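Local coordinates for protein thermoresistant glucokinase (Janibacter sp. HTCC2649, PDB 4EUN) that probably phosphorylates gluconate with ATP as a gluconokinase-type sugar kinase, a member of the P-loop kinases, at residues T29-K42 and L119-L131. Sequence-based numbering, arbitrary orientation.
Sequences TRHVVVMGVSGSGK and LREGPPSVDFLHL. With SO4 (sulfate ion), chain B.
A P-loop kinase core is built around this contact: strand 31-35, the middle strand of a five-stranded parallel sheet, runs into the probable Walker A loop G36-K42 and pairs with its neighbour 127-131. Five backbone hydrogen bonds zip the pair together, from D127 N to H31 O at 2.9 Å through to L131 N to M35 O. On one face V33 lies beside F128, with V33 CB 3.7 Å from F128 CE2. On the same face V33 CG2 meets V126 CG1. On the other, L129 CD1 reaches both V32 CG1 and V34 CG2, and helix 180-191 covers this side. Where the strands begin, R30 NH2 makes a salt bridge to D127 OD2 at 2.9 Å, nearly straight at 168°; the carboxylate oxygen lies in the guanidinium plane, yet the nitrogen approaches from above the carboxylate plane. Water 1 ties the same OD2 to R30 NE, H31 N and S125 OG, and S170 holds the other oxygen of D127. P123 CB sits over one face of the H31 ring, a CH-pi contact 3.8 Å from the centroid. At the far end the loop wraps a sulfate, probably where a nucleotide phosphate would bind, with G39 N, G41 N, K42 NZ and T43 OG1 bonded to it; K42 NZ also bonds G36 O. L131, its CG anti to the backbone N (chi1 -172°), brings CD2 against the S40-K42 backbone, 3.2 Å from S40 O and 3.3 Å from G41 C.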
ATOM      1  N   THR A  29       7.384 -13.128  14.814  1.00 36.16           N
ATOM      2  CA  THR A  29       6.990 -12.225  13.746  1.00 28.99           C
ATOM      3  C   THR A  29       6.901 -10.819  14.297  1.00 30.32           C
ATOM      4  O   THR A  29       6.742 -10.630  15.505  1.00 32.67           O
ATOM      5  CB  THR A  29       5.671 -12.641  13.074  1.00 30.17           C
ATOM      6  OG1 THR A  29       4.618 -12.666  14.040  1.00 29.51           O
ATOM      7  CG2 THR A  29       5.814 -14.031  12.455  1.00 30.41           C
ATOM      8  N   ARG A  30       7.031  -9.833  13.419  1.00 26.95           N
ATOM      9  CA  ARG A  30       6.955  -8.437  13.832  1.00 23.37           C
ATOM     10  C   ARG A  30       5.821  -7.766  13.095  1.00 22.68           C
ATOM     11  O   ARG A  30       5.522  -8.107  11.943  1.00 24.48           O
ATOM     12  CB  ARG A  30       8.260  -7.710  13.515  1.00 25.40           C
ATOM     13  CG  ARG A  30       9.478  -8.284  14.215  1.00 27.80           C
ATOM     14  CD  ARG A  30       9.380  -8.125  15.725  1.00 27.44           C
ATOM     15  NE  ARG A  30       9.304  -6.715  16.105  1.00 27.72           N
ATOM     16  CZ  ARG A  30      10.361  -5.924  16.271  1.00 29.27           C
ATOM     17  NH1 ARG A  30      11.585  -6.394  16.088  1.00 31.68           N
ATOM     18  NH2 ARG A  30      10.191  -4.655  16.613  1.00 28.61           N
ATOM     19  N   HIS A  31       5.187  -6.802  13.754  1.00 21.82           N
ATOM     20  CA  HIS A  31       4.039  -6.131  13.176  1.00 19.19           C
ATOM     21  C   HIS A  31       4.086  -4.666  13.531  1.00 21.59           C
ATOM     22  O   HIS A  31       4.026  -4.301  14.703  1.00 25.71           O
ATOM     23  CB  HIS A  31       2.751  -6.815  13.646  1.00 22.25           C
ATOM     24  CG  HIS A  31       2.780  -8.290  13.399  1.00 24.72           C
ATOM     25  ND1 HIS A  31       2.461  -8.835  12.174  1.00 23.26           N
ATOM     26  CD2 HIS A  31       3.185  -9.321  14.177  1.00 25.27           C
ATOM     27  CE1 HIS A  31       2.647 -10.145  12.219  1.00 21.40           C
ATOM     28  NE2 HIS A  31       3.082 -10.464  13.419  1.00 23.88           N
ATOM     29  N   VAL A  32       4.226  -3.842  12.500  1.00 19.43           N
ATOM     30  CA  VAL A  32       4.466  -2.415  12.674  1.00 19.41           C
ATOM     31  C   VAL A  32       3.282  -1.657  12.114  1.00 19.87           C
ATOM     32  O   VAL A  32       2.741  -2.021  11.076  1.00 18.80           O
ATOM     33  CB  VAL A  32       5.758  -1.982  11.933  1.00 21.33           C
ATOM     34  CG1 VAL A  32       6.043  -0.497  12.150  1.00 22.01           C
ATOM     35  CG2 VAL A  32       6.945  -2.824  12.397  1.00 22.74           C
ATOM     36  N   VAL A  33       2.872  -0.603  12.816  1.00 18.92           N
ATOM     37  CA  VAL A  33       1.842   0.297  12.316  1.00 18.98           C
ATOM     38  C   VAL A  33       2.428   1.696  12.233  1.00 19.81           C
ATOM     39  O   VAL A  33       2.932   2.208  13.230  1.00 20.87           O
ATOM     40  CB  VAL A  33       0.588   0.312  13.234  1.00 18.51           C
ATOM     41  CG1 VAL A  33      -0.394   1.391  12.782  1.00 21.06           C
ATOM     42  CG2 VAL A  33      -0.085  -1.061  13.218  1.00 22.26           C
ATOM     43  N   VAL A  34       2.372   2.295  11.042  1.00 18.36           N
ATOM     44  CA  VAL A  34       2.777   3.686  10.869  1.00 18.65           C
ATOM     45  C   VAL A  34       1.501   4.486  10.947  1.00 19.29           C
ATOM     46  O   VAL A  34       0.628   4.359  10.102  1.00 21.31           O
ATOM     47  CB  VAL A  34       3.457   3.941   9.509  1.00 19.87           C
ATOM     48  CG1 VAL A  34       3.971   5.383   9.445  1.00 22.70           C
ATOM     49  CG2 VAL A  34       4.614   2.942   9.300  1.00 21.01           C
ATOM     50  N   MET A  35       1.418   5.346  11.953  0.52 18.83           N
ATOM     51  CA  MET A  35       0.195   6.061  12.242  0.52 20.85           C
ATOM     52  C   MET A  35       0.447   7.549  12.043  0.52 20.80           C
ATOM     53  O   MET A  35       1.470   8.065  12.453  0.52 23.40           O
ATOM     54  CB  MET A  35      -0.231   5.749  13.679  0.52 21.66           C
ATOM     55  CG  MET A  35      -1.087   6.796  14.333  0.52 26.27           C
ATOM     56  SD  MET A  35      -1.532   6.340  16.021  0.52 30.42           S
ATOM     57  CE  MET A  35       0.022   6.492  16.909  0.52 22.23           C
ATOM     58  N   GLY A  36      -0.476   8.236  11.377  1.00 26.95           N
ATOM     59  CA  GLY A  36      -0.363   9.676  11.203  1.00 27.63           C
ATOM     60  C   GLY A  36      -1.475  10.139  10.295  1.00 30.20           C
ATOM     61  O   GLY A  36      -2.072   9.334   9.596  1.00 29.17           O
ATOM     62  N   VAL A  37      -1.757  11.431  10.288  1.00 28.55           N
ATOM     63  CA  VAL A  37      -2.839  11.918   9.438  1.00 35.18           C
ATOM     64  C   VAL A  37      -2.480  11.820   7.955  1.00 37.73           C
ATOM     65  O   VAL A  37      -1.326  11.589   7.603  1.00 39.78           O
ATOM     66  CB  VAL A  37      -3.247  13.363   9.791  1.00 33.83           C
ATOM     67  CG1 VAL A  37      -3.583  13.461  11.273  1.00 32.78           C
ATOM     68  CG2 VAL A  37      -2.141  14.347   9.425  1.00 37.14           C
ATOM     69  N   SER A  38      -3.479  11.977   7.092  1.00 40.38           N
ATOM     70  CA  SER A  38      -3.249  12.018   5.651  1.00 35.34           C
ATOM     71  C   SER A  38      -2.295  13.146   5.278  1.00 34.96           C
ATOM     72  O   SER A  38      -2.441  14.282   5.751  1.00 43.27           O
ATOM     73  CB  SER A  38      -4.571  12.217   4.908  1.00 47.52           C
ATOM     74  OG  SER A  38      -5.425  11.103   5.075  1.00 56.94           O
ATOM     75  N   GLY A  39      -1.332  12.840   4.416  1.00 45.97           N
ATOM     76  CA  GLY A  39      -0.415  13.852   3.930  1.00 44.89           C
ATOM     77  C   GLY A  39       0.788  14.022   4.834  1.00 35.60           C
ATOM     78  O   GLY A  39       1.573  14.952   4.660  1.00 46.63           O
ATOM     79  N   SER A  40       0.931  13.115   5.800  1.00 32.77           N
ATOM     80  CA  SER A  40       2.063  13.146   6.716  1.00 34.80           C
ATOM     81  C   SER A  40       3.283  12.414   6.149  1.00 36.77           C
ATOM     82  O   SER A  40       4.412  12.644   6.589  1.00 33.86           O
ATOM     83  CB  SER A  40       1.669  12.590   8.086  1.00 36.83           C
ATOM     84  OG  SER A  40       1.195  11.260   7.998  1.00 37.70           O
ATOM     85  N   GLY A  41       3.058  11.540   5.168  1.00 36.67           N
ATOM     86  CA  GLY A  41       4.150  10.829   4.518  1.00 38.37           C
ATOM     87  C   GLY A  41       4.297   9.389   4.975  1.00 34.59           C
ATOM     88  O   GLY A  41       5.388   8.809   4.888  1.00 32.44           O
ATOM     89  N   LYS A  42       3.202   8.810   5.463  1.00 28.85           N
ATOM     90  CA  LYS A  42       3.238   7.473   6.058  1.00 31.49           C
ATOM     91  C   LYS A  42       3.634   6.393   5.070  1.00 34.76           C
ATOM     92  O   LYS A  42       4.347   5.445   5.419  1.00 29.19           O
ATOM     93  CB  LYS A  42       1.872   7.105   6.631  1.00 27.71           C
ATOM     94  CG  LYS A  42       1.415   7.924   7.802  1.00 35.12           C
ATOM     95  CD  LYS A  42       0.122   7.338   8.328  1.00 33.40           C
ATOM     96  CE  LYS A  42      -0.948   7.271   7.241  1.00 31.51           C
ATOM     97  NZ  LYS A  42      -1.495   8.621   6.954  1.00 31.14           N
ATOM     98  N   LEU A 119      -6.124  -3.150  17.744  1.00 23.79           N
ATOM     99  CA  LEU A 119      -5.064  -3.680  16.878  1.00 24.10           C
ATOM    100  C   LEU A 119      -4.212  -4.702  17.633  1.00 24.74           C
ATOM    101  O   LEU A 119      -3.840  -5.741  17.079  1.00 25.28           O
ATOM    102  CB  LEU A 119      -4.179  -2.543  16.351  1.00 23.03           C
ATOM    103  CG  LEU A 119      -4.877  -1.538  15.429  1.00 20.31           C
ATOM    104  CD1 LEU A 119      -3.919  -0.455  14.949  1.00 24.05           C
ATOM    105  CD2 LEU A 119      -5.475  -2.251  14.229  1.00 19.10           C
ATOM    106  N   ARG A 120      -3.933  -4.424  18.906  1.00 22.48           N
ATOM    107  CA  ARG A 120      -3.096  -5.315  19.712  1.00 24.22           C
ATOM    108  C   ARG A 120      -3.795  -6.612  20.117  1.00 29.09           C
ATOM    109  O   ARG A 120      -3.154  -7.525  20.636  1.00 30.94           O
ATOM    110  CB  ARG A 120      -2.527  -4.587  20.935  1.00 25.32           C
ATOM    111  CG  ARG A 120      -1.327  -3.689  20.610  1.00 25.85           C
ATOM    112  CD  ARG A 120      -0.729  -3.041  21.862  1.00 26.03           C
ATOM    113  NE  ARG A 120      -1.645  -2.071  22.450  1.00 26.84           N
ATOM    114  CZ  ARG A 120      -1.510  -0.749  22.345  1.00 29.02           C
ATOM    115  NH1 ARG A 120      -0.486  -0.223  21.684  1.00 26.87           N
ATOM    116  NH2 ARG A 120      -2.406   0.047  22.900  1.00 27.94           N
ATOM    117  N   GLU A 121      -5.099  -6.702  19.871  1.00 27.91           N
ATOM    118  CA  GLU A 121      -5.826  -7.951  20.126  1.00 30.47           C
ATOM    119  C   GLU A 121      -5.520  -9.021  19.083  1.00 35.81           C
ATOM    120  O   GLU A 121      -5.832 -10.193  19.285  1.00 34.06           O
ATOM    121  CB  GLU A 121      -7.341  -7.706  20.189  1.00 34.29           C
ATOM    122  CG  GLU A 121      -7.795  -6.791  21.325  1.00 39.52           C
ATOM    123  CD  GLU A 121      -9.295  -6.526  21.302  1.00 54.70           C
ATOM    124  OE1 GLU A 121     -10.004  -7.161  20.489  1.00 69.70           O
ATOM    125  OE2 GLU A 121      -9.766  -5.681  22.093  1.00 63.29           O
ATOM    126  N   GLY A 122      -4.912  -8.620  17.968  1.00 30.22           N
ATOM    127  CA  GLY A 122      -4.613  -9.541  16.884  1.00 30.12           C
ATOM    128  C   GLY A 122      -3.313 -10.310  17.050  1.00 36.11           C
ATOM    129  O   GLY A 122      -3.300 -11.402  17.619  1.00 38.29           O
ATOM    130  N   PRO A 123      -2.207  -9.741  16.545  1.00 26.94           N
ATOM    131  CA  PRO A 123      -0.906 -10.421  16.521  1.00 29.19           C
ATOM    132  C   PRO A 123      -0.212 -10.354  17.881  1.00 30.06           C
ATOM    133  O   PRO A 123      -0.667  -9.634  18.770  1.00 30.26           O
ATOM    134  CB  PRO A 123      -0.129  -9.617  15.476  1.00 27.18           C
ATOM    135  CG  PRO A 123      -0.679  -8.219  15.631  1.00 25.23           C
ATOM    136  CD  PRO A 123      -2.144  -8.398  15.932  1.00 28.03           C
ATOM    137  N   PRO A 124       0.888 -11.100  18.049  1.00 30.06           N
ATOM    138  CA  PRO A 124       1.491 -11.168  19.386  1.00 28.10           C
ATOM    139  C   PRO A 124       2.096  -9.859  19.888  1.00 31.48           C
ATOM    140  O   PRO A 124       2.319  -9.733  21.096  1.00 32.69           O
ATOM    141  CB  PRO A 124       2.591 -12.227  19.217  1.00 29.89           C
ATOM    142  CG  PRO A 124       2.153 -13.051  18.060  1.00 35.35           C
ATOM    143  CD  PRO A 124       1.478 -12.088  17.127  1.00 32.67           C
ATOM    144  N   SER A 125       2.356  -8.909  18.993  1.00 26.18           N
ATOM    145  CA  SER A 125       2.846  -7.592  19.394  1.00 26.42           C
ATOM    146  C   SER A 125       2.577  -6.603  18.274  1.00 25.72           C
ATOM    147  O   SER A 125       2.445  -6.996  17.113  1.00 25.92           O
ATOM    148  CB  SER A 125       4.347  -7.625  19.683  1.00 33.05           C
ATOM    149  OG  SER A 125       5.073  -8.006  18.525  1.00 32.90           O
ATOM    150  N   VAL A 126       2.475  -5.319  18.623  1.00 25.43           N
ATOM    151  CA  VAL A 126       2.390  -4.254  17.625  1.00 27.05           C
ATOM    152  C   VAL A 126       3.255  -3.054  18.018  1.00 28.05           C
ATOM    153  O   VAL A 126       3.125  -2.510  19.123  1.00 26.70           O
ATOM    154  CB  VAL A 126       0.943  -3.770  17.382  1.00 24.04           C
ATOM    155  CG1 VAL A 126       0.911  -2.785  16.213  1.00 23.49           C
ATOM    156  CG2 VAL A 126       0.017  -4.934  17.080  1.00 25.87           C
ATOM    157  N   ASP A 127       4.137  -2.649  17.109  1.00 22.69           N
ATOM    158  CA  ASP A 127       5.009  -1.503  17.341  1.00 23.27           C
ATOM    159  C   ASP A 127       4.530  -0.348  16.494  1.00 19.75           C
ATOM    160  O   ASP A 127       4.233  -0.522  15.318  1.00 22.69           O
ATOM    161  CB  ASP A 127       6.454  -1.846  16.965  1.00 28.41           C
ATOM    162  CG  ASP A 127       7.010  -3.001  17.769  1.00 32.05           C
ATOM    163  OD1 ASP A 127       6.979  -2.940  19.020  1.00 29.73           O
ATOM    164  OD2 ASP A 127       7.473  -3.976  17.142  1.00 32.21           O
ATOM    165  N   PHE A 128       4.445   0.841  17.088  1.00 20.64           N
ATOM    166  CA  PHE A 128       3.900   1.986  16.376  1.00 20.36           C
ATOM    167  C   PHE A 128       4.966   2.995  16.008  1.00 22.24           C
ATOM    168  O   PHE A 128       5.823   3.325  16.822  1.00 24.48           O
ATOM    169  CB  PHE A 128       2.817   2.666  17.238  1.00 20.81           C
ATOM    170  CG  PHE A 128       1.572   1.850  17.359  1.00 21.46           C
ATOM    171  CD1 PHE A 128       1.466   0.853  18.323  1.00 22.62           C
ATOM    172  CD2 PHE A 128       0.521   2.043  16.469  1.00 18.55           C
ATOM    173  CE1 PHE A 128       0.318   0.066  18.407  1.00 22.72           C
ATOM    174  CE2 PHE A 128      -0.627   1.268  16.548  1.00 18.56           C
ATOM    175  CZ  PHE A 128      -0.728   0.279  17.516  1.00 21.02           C
ATOM    176  N   LEU A 129       4.918   3.468  14.768  1.00 20.13           N
ATOM    177  CA  LEU A 129       5.707   4.623  14.358  1.00 18.15           C
ATOM    178  C   LEU A 129       4.715   5.757  14.169  1.00 19.40           C
ATOM    179  O   LEU A 129       3.870   5.725  13.275  1.00 18.88           O
ATOM    180  CB  LEU A 129       6.462   4.340  13.055  1.00 19.71           C
ATOM    181  CG  LEU A 129       7.375   3.113  13.041  1.00 21.39           C
ATOM    182  CD1 LEU A 129       7.920   2.906  11.635  1.00 20.98           C
ATOM    183  CD2 LEU A 129       8.511   3.260  14.040  1.00 26.33           C
ATOM    184  N   HIS A 130       4.799   6.755  15.035  1.00 19.32           N
ATOM    185  CA  HIS A 130       3.849   7.865  15.003  1.00 19.98           C
ATOM    186  C   HIS A 130       4.450   9.043  14.230  1.00 22.23           C
ATOM    187  O   HIS A 130       5.316   9.753  14.737  1.00 21.68           O
ATOM    188  CB  HIS A 130       3.503   8.266  16.436  1.00 20.72           C
ATOM    189  CG  HIS A 130       2.640   9.484  16.546  1.00 20.71           C
ATOM    190  ND1 HIS A 130       2.466  10.146  17.742  1.00 20.66           N
ATOM    191  CD2 HIS A 130       1.901  10.152  15.628  1.00 22.15           C
ATOM    192  CE1 HIS A 130       1.666  11.182  17.553  1.00 22.75           C
ATOM    193  NE2 HIS A 130       1.312  11.214  16.284  1.00 21.42           N
ATOM    194  N   LEU A 131       3.999   9.217  12.988  1.00 20.64           N
ATOM    195  CA  LEU A 131       4.521  10.249  12.102  1.00 19.09           C
ATOM    196  C   LEU A 131       3.664  11.493  12.264  1.00 25.49           C
ATOM    197  O   LEU A 131       2.452  11.465  12.021  1.00 25.49           O
ATOM    198  CB  LEU A 131       4.482   9.754  10.655  1.00 23.25           C
ATOM    199  CG  LEU A 131       5.135  10.580   9.546  1.00 28.20           C
ATOM    200  CD1 LEU A 131       6.637  10.667   9.726  1.00 25.87           C
ATOM    201  CD2 LEU A 131       4.817   9.925   8.225  1.00 29.00           C
TER
HETATM  202  S   SO4 B 201       0.300   9.751   3.592  1.00 48.39           S
HETATM  203  O1  SO4 B 201       0.110   9.723   5.037  1.00 36.09           O
HETATM  204  O2  SO4 B 201      -0.960  10.131   2.969  1.00 58.62           O
HETATM  205  O3  SO4 B 201       0.706   8.430   3.133  1.00 44.60           O
HETATM  206  O4  SO4 B 201       1.324  10.714   3.222  1.00 44.07           O
HETATM  207  O   HOH W   1       6.183  -6.352  16.462  1.00 27.58           O
HETATM  208  O   HOH W   2       0.309  13.022  11.744  1.00 29.08           O